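Local coordinates for protein myosin-I heavy chain (PDB 5EJR) that is an actin-based class VII motor with ATPase activity that takes part in early phagocytosis and adhesion, seen here through its C-terminal MyTH4-FERM region, at residues Q293-F298 / Y324-D329; D329-G334 / L407-L412; V339-S344 / N379-K384; L351-Y356 / F395-Q400. One frame throughout, in Å; residues are numbered along the deposited sequence.

Interaction 1. Residues Q293-F298 / Y324-D329; sequences QVRRRF and YCQIRD. With EDO (1,2-ethanediol), chain E; EDO (1,2-ethanediol), chain H.
Arg295 and Arg296, at the end of strand 290-296, receive the side chain of Gln326 from helix 317-332. Ahead of them, Gln293 extends alongside the strand toward Arg295, and its OE1 accepts from Arg295 NH1 at 3.0 Å, the donor standing well above the carbonyl plane. The chain of Arg295 is bent at chi3 (76°), which lays one face of its guanidinium over the Gln326 side chain, with NH2 3.4 Å from Gln326 CG; that same NH2 makes a salt bridge with Glu330. Arg296 is gripped through its backbone. Its N donates to Gln326 OE1 at 2.7 Å, and its O accepts from Gln326 NE2 at 3.0 Å in a nearly straight bond (176°). Both carbonyls are met in plane, on a lone pair, as though the amide replaced a partner strand. The remaining N-H of the amide serves an ethanediol, NE2 to O2 2.9 Å. The Arg296 side chain heads elsewhere, NE donating to Phe298 O. The two bonds to Arg296 link helix 317-332 of the helical lobe to the ubiquitin-like FERM lobe, where the strand pairs through Arg295 with Gly254; the helix also packs on helix 341-355 through Tyr324 and Arg328, and on helix 402-416 through Ile327.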
loop_
_atom_site.group_PDB
_atom_site.type_symbol
_atom_site.label_atom_id
_atom_site.label_comp_id
_atom_site.label_asym_id
_atom_site.label_seq_id
_atom_site.Cartn_x
_atom_site.Cartn_y
_atom_site.Cartn_z
ATOM N N GLN A 293 4.150 9.205 3.119
ATOM C CA GLN A 293 5.002 10.382 3.014
ATOM C C GLN A 293 5.783 10.369 1.677
ATOM O O GLN A 293 6.388 9.360 1.326
ATOM C CB GLN A 293 5.928 10.469 4.231
ATOM C CG GLN A 293 7.062 11.499 4.148
ATOM C CD GLN A 293 8.097 11.270 5.236
ATOM O OE1 GLN A 293 8.901 10.348 5.170
ATOM N NE2 GLN A 293 8.155 12.138 6.229
ATOM N N VAL A 294 5.702 11.461 0.924
ATOM C CA VAL A 294 6.442 11.627 -0.321
ATOM C C VAL A 294 7.892 11.879 0.076
ATOM O O VAL A 294 8.169 12.617 1.026
ATOM C CB VAL A 294 5.862 12.727 -1.254
ATOM C CG1 VAL A 294 6.864 13.153 -2.331
ATOM C CG2 VAL A 294 4.571 12.243 -1.911
ATOM N N ARG A 295 8.807 11.200 -0.603
ATOM C CA ARG A 295 10.233 11.348 -0.353
ATOM C C ARG A 295 10.930 11.396 -1.686
ATOM O O ARG A 295 10.448 10.812 -2.654
ATOM C CB ARG A 295 10.773 10.151 0.451
ATOM C CG ARG A 295 10.317 10.125 1.915
ATOM C CD ARG A 295 11.139 9.123 2.697
ATOM N NE ARG A 295 12.491 9.604 3.011
ATOM C CZ ARG A 295 12.786 10.438 4.005
ATOM N NH1 ARG A 295 11.818 10.987 4.731
ATOM N NH2 ARG A 295 14.046 10.764 4.251
ATOM N N ARG A 296 12.081 12.055 -1.737
ATOM C CA ARG A 296 12.858 12.003 -2.966
ATOM C C ARG A 296 13.583 10.672 -2.881
ATOM O O ARG A 296 14.270 10.377 -1.878
ATOM C CB ARG A 296 13.835 13.164 -3.130
ATOM C CG ARG A 296 14.530 12.972 -4.479
ATOM C CD ARG A 296 15.370 14.095 -4.828
ATOM N NE ARG A 296 16.219 13.804 -5.977
ATOM C CZ ARG A 296 16.971 14.733 -6.535
ATOM N NH1 ARG A 296 16.940 15.982 -6.079
ATOM N NH2 ARG A 296 17.759 14.430 -7.551
ATOM N N ARG A 297 13.276 9.820 -3.848
ATOM C CA ARG A 297 13.725 8.445 -3.887
ATOM C C ARG A 297 15.018 8.275 -4.654
ATOM O O ARG A 297 15.889 7.554 -4.195
ATOM C CB ARG A 297 12.609 7.559 -4.475
ATOM C CG ARG A 297 12.915 6.032 -4.500
ATOM C CD ARG A 297 12.860 5.369 -3.128
ATOM N NE ARG A 297 11.529 5.450 -2.518
ATOM C CZ ARG A 297 11.301 5.807 -1.254
ATOM N NH1 ARG A 297 12.311 6.121 -0.451
ATOM N NH2 ARG A 297 10.058 5.854 -0.784
ATOM N N PHE A 298 15.149 8.914 -5.817
ATOM C CA PHE A 298 16.308 8.713 -6.672
ATOM C C PHE A 298 17.231 9.920 -6.796
ATOM O O PHE A 298 16.780 11.050 -6.899
ATOM C CB PHE A 298 15.849 8.241 -8.050
ATOM C CG PHE A 298 15.015 6.979 -7.998
ATOM C CD1 PHE A 298 15.604 5.742 -7.728
ATOM C CD2 PHE A 298 13.653 7.014 -8.280
ATOM C CE1 PHE A 298 14.831 4.567 -7.708
ATOM C CE2 PHE A 298 12.882 5.832 -8.280
ATOM C CZ PHE A 298 13.473 4.622 -7.982
ATOM N N TYR A 324 16.578 19.511 -0.061
ATOM C CA TYR A 324 17.345 20.106 1.026
ATOM C C TYR A 324 16.684 19.729 2.370
ATOM O O TYR A 324 17.368 19.243 3.263
ATOM C CB TYR A 324 17.458 21.647 0.854
ATOM C CG TYR A 324 17.840 22.321 2.158
ATOM C CD1 TYR A 324 19.097 22.119 2.729
ATOM C CD2 TYR A 324 16.919 23.093 2.860
ATOM C CE1 TYR A 324 19.435 22.699 3.945
ATOM C CE2 TYR A 324 17.236 23.643 4.099
ATOM C CZ TYR A 324 18.483 23.416 4.650
ATOM O OH TYR A 324 18.797 23.997 5.843
ATOM N N CYS A 325 15.364 19.963 2.480
ATOM C CA CYS A 325 14.514 19.658 3.629
ATOM C C CYS A 325 14.659 18.179 4.055
ATOM O O CYS A 325 14.785 17.904 5.243
ATOM C CB CYS A 325 13.065 20.024 3.311
ATOM S SG CYS A 325 11.901 19.777 4.676
ATOM N N GLN A 326 14.708 17.243 3.083
ATOM C CA GLN A 326 14.831 15.793 3.349
ATOM C C GLN A 326 16.215 15.439 3.898
ATOM O O GLN A 326 16.293 14.687 4.860
ATOM C CB GLN A 326 14.519 14.964 2.088
ATOM C CG GLN A 326 14.612 13.467 2.314
ATOM C CD GLN A 326 14.145 12.725 1.096
ATOM O OE1 GLN A 326 13.093 13.007 0.547
ATOM N NE2 GLN A 326 14.935 11.790 0.634
ATOM N N ILE A 327 17.281 15.991 3.315
ATOM C CA ILE A 327 18.651 15.688 3.767
ATOM C C ILE A 327 18.880 16.312 5.156
ATOM O O ILE A 327 19.529 15.698 5.997
ATOM C CB ILE A 327 19.679 16.185 2.721
ATOM C CG1 ILE A 327 19.454 15.423 1.372
ATOM C CG2 ILE A 327 21.130 15.981 3.235
ATOM C CD1 ILE A 327 19.987 16.209 0.157
ATOM N N ARG A 328 18.352 17.528 5.373
ATOM C CA ARG A 328 18.466 18.234 6.657
ATOM C C ARG A 328 17.771 17.418 7.750
ATOM O O ARG A 328 18.330 17.268 8.827
ATOM C CB ARG A 328 17.854 19.647 6.604
ATOM C CG ARG A 328 18.399 20.535 7.753
ATOM C CD ARG A 328 17.483 21.730 7.979
ATOM N NE ARG A 328 18.043 22.709 8.921
ATOM C CZ ARG A 328 17.859 22.667 10.245
ATOM N NH1 ARG A 328 17.171 21.678 10.797
ATOM N NH2 ARG A 328 18.376 23.614 11.025
ATOM N N ASP A 329 16.583 16.867 7.453
ATOM C CA ASP A 329 15.809 16.038 8.389
ATOM C C ASP A 329 16.548 14.767 8.766
ATOM O O ASP A 329 16.585 14.390 9.955
ATOM C CB ASP A 329 14.413 15.748 7.830
ATOM C CG ASP A 329 13.600 14.848 8.734
ATOM O OD1 ASP A 329 13.028 15.361 9.717
ATOM O OD2 ASP A 329 13.566 13.624 8.476
HETATM C C1 EDO E . 10.452 3.227 -5.255
HETATM O O1 EDO E . 9.701 4.325 -4.725
HETATM C C2 EDO E . 9.636 1.886 -5.107
HETATM O O2 EDO E . 8.666 1.857 -6.147
HETATM C C1 EDO H . 20.118 10.989 0.775
HETATM O O1 EDO H . 20.052 9.601 1.020
HETATM C C2 EDO H . 18.755 11.732 0.614
HETATM O O2 EDO H . 17.668 11.203 1.351
#

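Interaction 2. Residues D329-G334 / L407-L412; sequences DEWMKG and LMFINL. With EDO (1,2-ethanediol), chain H.
Trp331 and Phe409 are the residues where helices 317-332 and 402-416 come nearest within these segments, yet their CA atoms stay 10.2 Å apart, and the rings have to bridge the distance. Phe409 holds its CG opposite the backbone N (chi1 166°), which brings the ring's far edge up to Trp331. It arrives edge first at the face of the five-membered ring of Trp331, the centroids 5.8 Å apart and the planes at 78°, a T-shaped pair. Its tip, CZ, also meets Trp331 CB at 4.0 Å. Ile347 of helix 341-355 packs on both rings, and the indole NE1 donates to Val372 O. Around the end of the helix the chemistry turns polar: Lys333 NZ bridges to Asp329 OD1 at 2.8 Å, one turn back, and Gly334, with positive phi, closes a Schellman motif. Glu330 OE2 bonds to Tyr336 OH, and its carboxylate sits beside an ethanediol. With Glu330 replaced by an alanine, the Arg295 guanidinium would probably lose its charged mate and Tyr336 OH this partner. Across the two segments the contact is wholly apolar and aromatic, and the indole N-H is satisfied; the charged groups take no part in it.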
loop_
_atom_site.group_PDB
_atom_site.type_symbol
_atom_site.label_atom_id
_atom_site.label_comp_id
_atom_site.label_asym_id
_atom_site.label_seq_id
_atom_site.Cartn_x
_atom_site.Cartn_y
_atom_site.Cartn_z
ATOM N N ASP A 329 16.583 16.867 7.453
ATOM C CA ASP A 329 15.809 16.038 8.389
ATOM C C ASP A 329 16.548 14.767 8.766
ATOM O O ASP A 329 16.585 14.390 9.955
ATOM C CB ASP A 329 14.413 15.748 7.830
ATOM C CG ASP A 329 13.600 14.848 8.734
ATOM O OD1 ASP A 329 13.028 15.361 9.717
ATOM O OD2 ASP A 329 13.566 13.624 8.476
ATOM N N GLU A 330 17.181 14.109 7.760
ATOM C CA GLU A 330 17.974 12.889 7.983
ATOM C C GLU A 330 19.193 13.214 8.848
ATOM O O GLU A 330 19.563 12.417 9.735
ATOM C CB GLU A 330 18.426 12.295 6.630
ATOM C CG GLU A 330 17.260 11.671 5.886
ATOM C CD GLU A 330 17.539 11.394 4.419
ATOM O OE1 GLU A 330 16.835 10.544 3.836
ATOM O OE2 GLU A 330 18.433 12.048 3.838
ATOM N N TRP A 331 19.833 14.373 8.569
ATOM C CA TRP A 331 20.951 14.858 9.376
ATOM C C TRP A 331 20.445 15.063 10.823
ATOM O O TRP A 331 21.120 14.626 11.758
ATOM C CB TRP A 331 21.462 16.196 8.847
ATOM C CG TRP A 331 22.374 16.948 9.785
ATOM C CD1 TRP A 331 22.077 18.082 10.487
ATOM C CD2 TRP A 331 23.707 16.582 10.154
ATOM N NE1 TRP A 331 23.152 18.451 11.267
ATOM C CE2 TRP A 331 24.161 17.532 11.098
ATOM C CE3 TRP A 331 24.557 15.512 9.805
ATOM C CZ2 TRP A 331 25.462 17.500 11.630
ATOM C CZ3 TRP A 331 25.845 15.477 10.334
ATOM C CH2 TRP A 331 26.265 16.434 11.280
ATOM N N MET A 332 19.285 15.716 10.999
ATOM C CA MET A 332 18.757 15.989 12.357
ATOM C C MET A 332 18.297 14.732 13.121
ATOM O O MET A 332 18.242 14.767 14.348
ATOM C CB MET A 332 17.660 17.054 12.353
ATOM C CG MET A 332 18.203 18.458 12.145
ATOM S SD MET A 332 19.639 18.969 13.147
ATOM C CE MET A 332 18.906 19.102 14.831
ATOM N N LYS A 333 17.990 13.638 12.396
ATOM C CA LYS A 333 17.612 12.331 12.953
ATOM C C LYS A 333 18.834 11.441 13.194
ATOM O O LYS A 333 18.686 10.292 13.606
ATOM C CB LYS A 333 16.619 11.617 12.041
ATOM C CG LYS A 333 15.191 12.084 12.200
ATOM C CD LYS A 333 14.384 11.574 11.005
ATOM C CE LYS A 333 12.900 11.815 11.163
ATOM N NZ LYS A 333 12.613 13.243 11.478
ATOM N N GLY A 334 20.026 11.964 12.954
ATOM C CA GLY A 334 21.269 11.241 13.205
ATOM C C GLY A 334 21.591 10.156 12.192
ATOM O O GLY A 334 22.405 9.280 12.476
ATOM N N LEU A 407 23.361 24.165 -1.011
ATOM C CA LEU A 407 24.219 23.353 -1.882
ATOM C C LEU A 407 25.487 22.935 -1.152
ATOM O O LEU A 407 25.938 21.806 -1.324
ATOM C CB LEU A 407 24.589 24.131 -3.176
ATOM C CG LEU A 407 23.454 24.403 -4.171
ATOM C CD1 LEU A 407 23.849 25.475 -5.187
ATOM C CD2 LEU A 407 23.080 23.162 -4.921
ATOM N N MET A 408 26.047 23.843 -0.317
ATOM C CA MET A 408 27.259 23.619 0.479
ATOM C C MET A 408 26.952 22.543 1.527
ATOM O O MET A 408 27.781 21.674 1.776
ATOM C CB MET A 408 27.661 24.913 1.220
ATOM C CG MET A 408 28.435 25.908 0.403
ATOM S SD MET A 408 28.753 27.441 1.358
ATOM C CE MET A 408 29.977 26.866 2.541
ATOM N N PHE A 409 25.789 22.654 2.178
ATOM C CA PHE A 409 25.352 21.672 3.180
ATOM C C PHE A 409 25.232 20.282 2.517
ATOM O O PHE A 409 25.821 19.325 3.003
ATOM C CB PHE A 409 24.013 22.103 3.796
ATOM C CG PHE A 409 23.312 21.011 4.579
ATOM C CD1 PHE A 409 23.874 20.494 5.745
ATOM C CD2 PHE A 409 22.125 20.453 4.115
ATOM C CE1 PHE A 409 23.226 19.477 6.461
ATOM C CE2 PHE A 409 21.488 19.432 4.824
ATOM C CZ PHE A 409 22.055 18.939 5.983
ATOM N N ILE A 410 24.530 20.200 1.363
ATOM C CA ILE A 410 24.390 18.920 0.662
ATOM C C ILE A 410 25.755 18.378 0.231
ATOM O O ILE A 410 25.996 17.202 0.402
ATOM C CB ILE A 410 23.385 18.993 -0.513
ATOM C CG1 ILE A 410 21.976 19.389 0.013
ATOM C CG2 ILE A 410 23.363 17.655 -1.260
ATOM C CD1 ILE A 410 21.014 20.055 -0.994
ATOM N N ASN A 411 26.642 19.235 -0.266
ATOM C CA ASN A 411 27.984 18.817 -0.678
ATOM C C ASN A 411 28.750 18.182 0.488
ATOM O O ASN A 411 29.392 17.152 0.333
ATOM C CB ASN A 411 28.777 20.006 -1.259
ATOM C CG ASN A 411 30.175 19.602 -1.701
ATOM O OD1 ASN A 411 30.392 18.713 -2.548
ATOM N ND2 ASN A 411 31.145 20.186 -1.070
ATOM N N LEU A 412 28.687 18.817 1.655
ATOM C CA LEU A 412 29.387 18.298 2.834
ATOM C C LEU A 412 28.845 16.969 3.311
ATOM O O LEU A 412 29.618 16.050 3.499
ATOM C CB LEU A 412 29.390 19.346 3.933
ATOM C CG LEU A 412 30.488 20.348 3.690
ATOM C CD1 LEU A 412 30.151 21.665 4.293
ATOM C CD2 LEU A 412 31.833 19.809 4.179
HETATM C C1 EDO H . 20.118 10.989 0.775
HETATM O O1 EDO H . 20.052 9.601 1.020
HETATM C C2 EDO H . 18.755 11.732 0.614
HETATM O O2 EDO H . 17.668 11.203 1.351
#

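Interaction 3. Residues V339-S344 / N379-K384; sequences VNEKDS and NSQNIK
Glu341 OE2 accepts two bonds from the segment 379-384. Ser380 OG donates at 2.7 Å and reaches the oxygen on its anti side; Gln381 NE2 donates at 2.9 Å on the syn side, with an N-H...O angle of 159°. Gln381 was modelled in two conformers, so this second bond is less certain than the first. The Gln381 chain is bent at chi2 (-59°), which folds the amide back against the carboxylate; the two side chains run nearly perpendicular, their planes 81° apart, and Gln381 CG lies 3.3 Å from Glu341 OE2. Behind this cluster each segment is held by its own helix cap. Asn340 OD1 takes the N-H of Asp343 at 2.9 Å, and Asn382 OD1 that of Lys384 at 3.1 Å, both asparagines standing at N-cap positions. Trp386 of helix 383-394 packs against Glu341, Ser380 and Gln381, while Val339 and Ser344 rest on Ile377 and on Trp331 of helix 317-332. Glu341 occupies the first turn of helix 341-355, where the helix end would be expected to stabilise its negative charge. A hydroxyl, and probably an amide, thus tie the start of that helix to the turn before helix 383-394, a surface contact without opposing charges.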
loop_
_atom_site.group_PDB
_atom_site.type_symbol
_atom_site.label_atom_id
_atom_site.label_comp_id
_atom_site.label_asym_id
_atom_site.label_seq_id
_atom_site.Cartn_x
_atom_site.Cartn_y
_atom_site.Cartn_z
ATOM N N VAL A 339 31.038 11.292 10.161
ATOM C CA VAL A 339 31.502 12.666 10.213
ATOM C C VAL A 339 32.250 12.939 11.521
ATOM O O VAL A 339 31.837 12.453 12.574
ATOM C CB VAL A 339 30.203 13.506 9.979
ATOM C CG1 VAL A 339 29.384 13.725 11.246
ATOM C CG2 VAL A 339 30.446 14.788 9.221
ATOM N N ASN A 340 33.406 13.620 11.447
ATOM C CA ASN A 340 34.135 13.947 12.663
ATOM C C ASN A 340 33.562 15.257 13.273
ATOM O O ASN A 340 32.696 15.884 12.655
ATOM C CB ASN A 340 35.655 13.967 12.436
ATOM C CG ASN A 340 36.235 15.183 11.743
ATOM O OD1 ASN A 340 35.527 16.056 11.242
ATOM N ND2 ASN A 340 37.561 15.280 11.732
ATOM N N GLU A 341 34.032 15.659 14.466
ATOM C CA GLU A 341 33.556 16.862 15.169
ATOM C C GLU A 341 33.785 18.172 14.390
ATOM O O GLU A 341 32.915 19.041 14.410
ATOM C CB GLU A 341 34.136 16.937 16.578
ATOM C CG GLU A 341 33.569 15.829 17.465
ATOM C CD GLU A 341 34.321 15.492 18.742
ATOM O OE1 GLU A 341 35.415 16.060 18.966
ATOM O OE2 GLU A 341 33.803 14.669 19.533
ATOM N N LYS A 342 34.927 18.305 13.705
ATOM C CA LYS A 342 35.224 19.482 12.864
ATOM C C LYS A 342 34.211 19.563 11.703
ATOM O O LYS A 342 33.607 20.606 11.517
ATOM C CB LYS A 342 36.667 19.463 12.335
ATOM C CG LYS A 342 37.042 20.793 11.667
ATOM C CD LYS A 342 38.433 20.797 11.061
ATOM C CE LYS A 342 38.781 22.145 10.463
ATOM N NZ LYS A 342 38.202 22.329 9.105
ATOM N N ASP A 343 33.974 18.453 10.982
ATOM C CA ASP A 343 32.994 18.396 9.893
ATOM C C ASP A 343 31.601 18.722 10.397
ATOM O O ASP A 343 30.851 19.417 9.700
ATOM C CB ASP A 343 32.976 17.000 9.236
ATOM C CG ASP A 343 34.273 16.594 8.548
ATOM O OD1 ASP A 343 35.069 17.498 8.193
ATOM O OD2 ASP A 343 34.491 15.367 8.360
ATOM N N SER A 344 31.242 18.228 11.613
ATOM C CA SER A 344 29.901 18.487 12.155
ATOM C C SER A 344 29.728 19.949 12.505
ATOM O O SER A 344 28.631 20.485 12.357
ATOM C CB SER A 344 29.628 17.628 13.389
ATOM O OG SER A 344 29.536 16.253 13.055
ATOM N N ASN A 379 26.167 14.065 21.517
ATOM C CA ASN A 379 26.594 13.169 22.586
ATOM C C ASN A 379 28.093 13.065 22.791
ATOM O O ASN A 379 28.537 12.783 23.909
ATOM C CB ASN A 379 26.035 11.759 22.320
ATOM C CG ASN A 379 24.601 11.632 22.680
ATOM O OD1 ASN A 379 23.985 12.593 23.150
ATOM N ND2 ASN A 379 23.989 10.500 22.323
ATOM N N SER A 380 28.873 13.260 21.729
ATOM C CA SER A 380 30.320 13.063 21.802
ATOM C C SER A 380 31.085 14.158 22.585
ATOM O O SER A 380 32.206 13.906 22.986
ATOM C CB SER A 380 30.914 12.855 20.405
ATOM O OG SER A 380 31.189 14.078 19.738
ATOM N N GLN A 381 30.502 15.355 22.775
ATOM C CA GLN A 381 31.160 16.456 23.509
ATOM C C GLN A 381 30.142 17.242 24.303
ATOM O O GLN A 381 28.980 17.307 23.906
ATOM C CB GLN A 381 31.839 17.474 22.538
ATOM C CG GLN A 381 33.054 16.992 21.738
ATOM C CD GLN A 381 34.247 16.509 22.541
ATOM O OE1 GLN A 381 34.621 17.114 23.549
ATOM N NE2 GLN A 381 34.852 15.395 22.147
ATOM N N ASN A 382 30.596 17.943 25.365
ATOM C CA ASN A 382 29.737 18.858 26.122
ATOM C C ASN A 382 29.264 19.970 25.141
ATOM O O ASN A 382 30.048 20.437 24.338
ATOM C CB ASN A 382 30.534 19.482 27.302
ATOM C CG ASN A 382 29.658 20.194 28.273
ATOM O OD1 ASN A 382 28.963 21.146 27.920
ATOM N ND2 ASN A 382 29.615 19.692 29.507
ATOM N N ILE A 383 27.983 20.347 25.182
ATOM C CA ILE A 383 27.394 21.375 24.315
ATOM C C ILE A 383 28.200 22.713 24.355
ATOM O O ILE A 383 28.314 23.388 23.321
ATOM C CB ILE A 383 25.871 21.548 24.613
ATOM C CG1 ILE A 383 25.201 22.456 23.547
ATOM C CG2 ILE A 383 25.613 22.053 26.071
ATOM C CD1 ILE A 383 23.687 22.275 23.363
ATOM N N LYS A 384 28.834 23.031 25.515
ATOM C CA LYS A 384 29.683 24.209 25.666
ATOM C C LYS A 384 30.905 24.098 24.766
ATOM O O LYS A 384 31.351 25.108 24.229
ATOM C CB LYS A 384 30.134 24.371 27.128
ATOM C CG LYS A 384 29.084 24.985 28.035
ATOM C CD LYS A 384 29.615 24.922 29.481
ATOM C CE LYS A 384 28.670 25.488 30.507
ATOM N NZ LYS A 384 29.255 25.418 31.873
#

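Interaction 4. Residues L351-Y356 / F395-Q400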
loop_
_atom_site.group_PDB
_atom_site.type_symbol
_atom_site.label_atom_id
_atom_site.label_comp_id
_atom_site.label_asym_id
_atom_site.label_seq_id
_atom_site.Cartn_x
_atom_site.Cartn_y
_atom_site.Cartn_z
ATOM N N LEU A 351 24.204 25.551 8.634
ATOM C CA LEU A 351 22.795 25.486 9.002
ATOM C C LEU A 351 22.358 26.650 9.873
ATOM O O LEU A 351 21.212 27.086 9.765
ATOM C CB LEU A 351 22.444 24.124 9.647
ATOM C CG LEU A 351 22.585 22.869 8.732
ATOM C CD1 LEU A 351 22.102 21.643 9.444
ATOM C CD2 LEU A 351 21.782 23.018 7.454
ATOM N N ILE A 352 23.268 27.170 10.707
ATOM C CA ILE A 352 22.979 28.370 11.536
ATOM C C ILE A 352 22.848 29.596 10.597
ATOM O O ILE A 352 21.883 30.344 10.713
ATOM C CB ILE A 352 24.065 28.560 12.648
ATOM C CG1 ILE A 352 23.857 27.510 13.770
ATOM C CG2 ILE A 352 24.042 30.015 13.237
ATOM C CD1 ILE A 352 25.070 27.333 14.722
ATOM N N GLN A 353 23.748 29.737 9.616
ATOM C CA GLN A 353 23.669 30.853 8.662
ATOM C C GLN A 353 22.356 30.788 7.860
ATOM O O GLN A 353 21.773 31.837 7.535
ATOM C CB GLN A 353 24.919 30.920 7.769
ATOM C CG GLN A 353 25.080 32.287 7.080
ATOM C CD GLN A 353 26.250 32.411 6.137
ATOM O OE1 GLN A 353 27.171 31.602 6.131
ATOM N NE2 GLN A 353 26.251 33.452 5.319
ATOM N N LEU A 354 21.830 29.564 7.627
ATOM C CA LEU A 354 20.549 29.410 6.939
ATOM C C LEU A 354 19.372 29.812 7.846
ATOM O O LEU A 354 18.391 30.365 7.357
ATOM C CB LEU A 354 20.368 27.984 6.379
ATOM C CG LEU A 354 21.093 27.678 5.055
ATOM C CD1 LEU A 354 21.234 26.159 4.831
ATOM C CD2 LEU A 354 20.379 28.288 3.887
ATOM N N LEU A 355 19.440 29.515 9.143
ATOM C CA LEU A 355 18.375 29.902 10.075
ATOM C C LEU A 355 18.427 31.409 10.402
ATOM O O LEU A 355 17.390 32.021 10.640
ATOM C CB LEU A 355 18.529 29.145 11.401
ATOM C CG LEU A 355 18.172 27.690 11.428
ATOM C CD1 LEU A 355 18.691 27.050 12.717
ATOM C CD2 LEU A 355 16.661 27.509 11.300
ATOM N N TYR A 356 19.635 31.977 10.469
ATOM C CA TYR A 356 19.855 33.374 10.850
ATOM C C TYR A 356 20.679 34.132 9.803
ATOM O O TYR A 356 21.863 34.376 10.023
ATOM C CB TYR A 356 20.482 33.431 12.264
ATOM C CG TYR A 356 19.672 32.650 13.282
ATOM C CD1 TYR A 356 18.466 33.145 13.773
ATOM C CD2 TYR A 356 20.096 31.404 13.729
ATOM C CE1 TYR A 356 17.711 32.424 14.698
ATOM C CE2 TYR A 356 19.333 30.660 14.627
ATOM C CZ TYR A 356 18.155 31.183 15.131
ATOM O OH TYR A 356 17.419 30.455 16.042
ATOM N N PHE A 395 33.557 31.952 12.055
ATOM C CA PHE A 395 34.616 32.912 11.679
ATOM C C PHE A 395 35.153 32.653 10.251
ATOM O O PHE A 395 35.634 33.582 9.605
ATOM C CB PHE A 395 35.819 32.806 12.628
ATOM C CG PHE A 395 35.602 33.259 14.053
ATOM C CD1 PHE A 395 34.884 34.415 14.333
ATOM C CD2 PHE A 395 36.169 32.564 15.111
ATOM C CE1 PHE A 395 34.693 34.833 15.654
ATOM C CE2 PHE A 395 35.962 32.975 16.431
ATOM C CZ PHE A 395 35.227 34.102 16.691
ATOM N N GLU A 396 35.122 31.385 9.792
ATOM C CA GLU A 396 35.636 31.002 8.474
ATOM C C GLU A 396 34.566 31.044 7.384
ATOM O O GLU A 396 34.866 30.789 6.220
ATOM C CB GLU A 396 36.344 29.643 8.538
ATOM C CG GLU A 396 37.643 29.701 9.324
ATOM C CD GLU A 396 38.395 28.393 9.452
ATOM O OE1 GLU A 396 38.781 27.821 8.406
ATOM O OE2 GLU A 396 38.646 27.966 10.604
ATOM N N LEU A 397 33.333 31.418 7.758
ATOM C CA LEU A 397 32.192 31.482 6.859
ATOM C C LEU A 397 31.959 32.881 6.331
ATOM O O LEU A 397 31.727 33.815 7.101
ATOM C CB LEU A 397 30.926 30.924 7.551
ATOM C CG LEU A 397 30.183 29.794 6.834
ATOM C CD1 LEU A 397 31.017 28.536 6.782
ATOM C CD2 LEU A 397 28.893 29.473 7.533
ATOM N N VAL A 398 32.031 33.029 5.011
ATOM C CA VAL A 398 31.792 34.320 4.350
ATOM C C VAL A 398 30.312 34.448 3.977
ATOM O O VAL A 398 29.586 33.457 4.091
ATOM C CB VAL A 398 32.742 34.570 3.150
ATOM C CG1 VAL A 398 34.132 34.972 3.640
ATOM C CG2 VAL A 398 32.809 33.356 2.214
ATOM N N SER A 399 29.856 35.655 3.557
ATOM C CA SER A 399 28.459 35.850 3.161
ATOM C C SER A 399 28.162 35.054 1.899
ATOM O O SER A 399 28.959 35.082 0.956
ATOM C CB SER A 399 28.149 37.323 2.921
ATOM O OG SER A 399 26.750 37.508 2.776
ATOM N N GLN A 400 27.054 34.285 1.925
ATOM C CA GLN A 400 26.588 33.456 0.804
ATOM C C GLN A 400 25.076 33.548 0.724
ATOM O O GLN A 400 24.427 33.818 1.732
ATOM C CB GLN A 400 27.009 31.978 0.992
ATOM C CG GLN A 400 28.515 31.726 1.126
ATOM C CD GLN A 400 29.277 31.782 -0.182
ATOM O OE1 GLN A 400 28.748 32.113 -1.247
ATOM N NE2 GLN A 400 30.538 31.411 -0.135
#
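Gln353 thrusts its amide against Leu397-Gln400, the loop between helices 383-394 and 402-416. OE1 lies only 3.1 Å from Leu397 CD2, a tight meeting of an oxygen with a methyl group, and 3.6 Å from Leu397 CG. On the other branch NE2 faces the loop backbone, 3.6 Å from both Val398 O and Gln400 N and 3.9 Å from Ser399 CA. These are van der Waals contacts, and the model gives the buried OE1 no polar partner at all. Leu397 has a chi1 of -125°, away from the staggered values, consistent with strain or an imprecisely fixed side chain. Gln353 reaches the loop because its CG stands opposite the backbone N (chi1 -162°) and the rest of the chain is extended. Leu405 of helix 402-416 also touches Gln353, and Ser399 touches Gln359. A glycine at Gln353 would probably open a gap beside Leu397 and leave the loop backbone at Val398-Gln400 without its packing partner. Elsewhere on helix 341-355, Leu351 turns into the core against Tyr324, Trp331 and Phe409, and the helix ends just before Tyr356, whose OH bonds to Gln371 OE1. A core helix with a connecting loop laid on its outward side fits the all-helical middle lobe of a FERM domain.

Overall arrangement
All four contacts fall within the FERM domain, and interactions 2, 3 and 4 lie in its helical middle lobe. Interaction 1, first along the chain, joins that lobe to the ubiquitin-like one. It closes before interaction 2 opens; their centres are 10 Å apart, and they share Asp329 and helix 317-332. Interactions 3 and 4 are nested inside the loop that interaction 2 closes, each centred about 15 Å from it. They alternate along the chain, both using helix 341-355, near its two ends, with centres 18 Å apart. Trp331 and Phe409 form the hub on which interactions 3 and 4 also pack. The peripheral loops and the inter-lobe junction thus converge on one helical core.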